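PDB 2ZKZ: transcriptional repressor PagR from Bacillus anthracis, which represses expression of the pagA and atxA genes as a dimeric, DNA-binding transcription factor of the ArsR family. Local coordinates for residues 42-45 against 46-50. Numbering follows the deposited sequence.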
loop_
_atom_site.group_PDB
_atom_site.type_symbol
_atom_site.label_atom_id
_atom_site.label_comp_id
_atom_site.label_asym_id
_atom_site.label_seq_id
_atom_site.Cartn_x
_atom_site.Cartn_y
_atom_site.Cartn_z
ATOM N N LEU A 42 -19.937 6.951 6.026
ATOM C CA LEU A 42 -19.678 7.951 7.061
ATOM C C LEU A 42 -19.490 9.349 6.482
ATOM O O LEU A 42 -18.811 9.520 5.463
ATOM C CB LEU A 42 -18.413 7.587 7.847
ATOM C CG LEU A 42 -18.400 6.311 8.691
ATOM C CD1 LEU A 42 -16.964 6.026 9.153
ATOM C CD2 LEU A 42 -19.335 6.468 9.891
ATOM N N ASN A 43 -20.095 10.346 7.121
ATOM C CA ASN A 43 -19.917 11.713 6.655
ATOM C C ASN A 43 -18.715 12.279 7.405
ATOM O O ASN A 43 -18.178 11.629 8.310
ATOM C CB ASN A 43 -21.191 12.564 6.866
ATOM C CG ASN A 43 -21.663 12.608 8.314
ATOM O OD1 ASN A 43 -22.875 12.619 8.580
ATOM N ND2 ASN A 43 -20.730 12.661 9.247
ATOM N N VAL A 44 -18.281 13.471 7.017
ATOM C CA VAL A 44 -17.124 14.104 7.633
ATOM C C VAL A 44 -17.223 14.238 9.152
ATOM O O VAL A 44 -16.262 13.946 9.874
ATOM C CB VAL A 44 -16.877 15.502 7.011
ATOM C CG1 VAL A 44 -15.644 16.146 7.631
ATOM C CG2 VAL A 44 -16.695 15.367 5.503
ATOM N N THR A 45 -18.383 14.661 9.642
ATOM C CA THR A 45 -18.568 14.839 11.075
ATOM C C THR A 45 -18.395 13.532 11.847
ATOM O O THR A 45 -17.794 13.517 12.917
ATOM C CB THR A 45 -19.951 15.444 11.379
ATOM O OG1 THR A 45 -20.089 16.683 10.670
ATOM C CG2 THR A 45 -20.101 15.708 12.872
ATOM N N GLN A 46 -18.924 12.438 11.302
ATOM C CA GLN A 46 -18.790 11.131 11.937
ATOM C C GLN A 46 -17.320 10.715 11.956
ATOM O O GLN A 46 -16.851 10.090 12.905
ATOM C CB GLN A 46 -19.600 10.083 11.178
ATOM C CG GLN A 46 -21.108 10.240 11.307
ATOM C CD GLN A 46 -21.861 9.306 10.390
ATOM O OE1 GLN A 46 -21.749 9.400 9.169
ATOM N NE2 GLN A 46 -22.635 8.394 10.972
ATOM N N ILE A 47 -16.600 11.064 10.897
ATOM C CA ILE A 47 -15.185 10.732 10.788
ATOM C C ILE A 47 -14.358 11.566 11.763
ATOM O O ILE A 47 -13.471 11.053 12.441
ATOM C CB ILE A 47 -14.675 10.969 9.344
ATOM C CG1 ILE A 47 -15.346 9.969 8.395
ATOM C CG2 ILE A 47 -13.156 10.829 9.299
ATOM C CD1 ILE A 47 -15.052 10.194 6.916
ATOM N N ILE A 48 -14.648 12.860 11.826
ATOM C CA ILE A 48 -13.934 13.745 12.738
ATOM C C ILE A 48 -14.120 13.274 14.179
ATOM O O ILE A 48 -13.170 13.258 14.960
ATOM C CB ILE A 48 -14.441 15.195 12.606
ATOM C CG1 ILE A 48 -13.981 15.775 11.267
ATOM C CG2 ILE A 48 -13.944 16.044 13.778
ATOM C CD1 ILE A 48 -14.607 17.112 10.927
ATOM N N GLN A 49 -15.338 12.870 14.523
ATOM C CA GLN A 49 -15.625 12.413 15.879
ATOM C C GLN A 49 -15.023 11.044 16.192
ATOM O O GLN A 49 -14.707 10.754 17.348
ATOM C CB GLN A 49 -17.141 12.397 16.125
ATOM C CG GLN A 49 -17.813 13.747 15.850
ATOM C CD GLN A 49 -19.224 13.845 16.405
ATOM O OE1 GLN A 49 -20.052 12.961 16.198
ATOM N NE2 GLN A 49 -19.505 14.936 17.107
ATOM N N ILE A 50 -14.863 10.199 15.174
ATOM C CA ILE A 50 -14.275 8.877 15.382
ATOM C C ILE A 50 -12.760 8.977 15.540
ATOM O O ILE A 50 -12.174 8.343 16.419
ATOM C CB ILE A 50 -14.576 7.923 14.207
ATOM C CG1 ILE A 50 -16.048 7.510 14.234
ATOM C CG2 ILE A 50 -13.679 6.694 14.287
ATOM C CD1 ILE A 50 -16.430 6.558 13.117
#
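Q46 reaches back from the first turn of its helix to N43 at the N-cap. OE1 of Q46 accepts the backbone N-H of N43 at 2.8 Å. The bond is nearly straight (165° at the hydrogen) and meets a lone pair in the carbonyl plane. With chi1 at -70°, CG of Q46 sits beside the backbone N, and the extended chain beyond it carries the amide to the residue before the helix.

Backbone bonds then start the helix: I47 N to N43 O (3.1 Å), I48 N to V44 O (2.8 Å) and Q49 N to T45 O (3.0 Å). This helix, 44-51, is the first of the predicted helix-turn-helix of the ArsR-type winged-helix fold; helix 55-65 is the second. L42, just ahead of helix 44-51, is backbone-bonded to Y81 of strand 78-82.

Apolar contacts form two groups, L42 with I47 and I50, and V44 with I48. In the first, CB of L42 meets CG1 of I47 at 3.9 Å. L42 CD1 meets I50 CD1 at 4.0 Å. L42 and I50 also touch helix 27-39. In the second, V44 CG1 packs on I48 CD1 at 3.6 Å. V44 and I48 also touch helix 55-65.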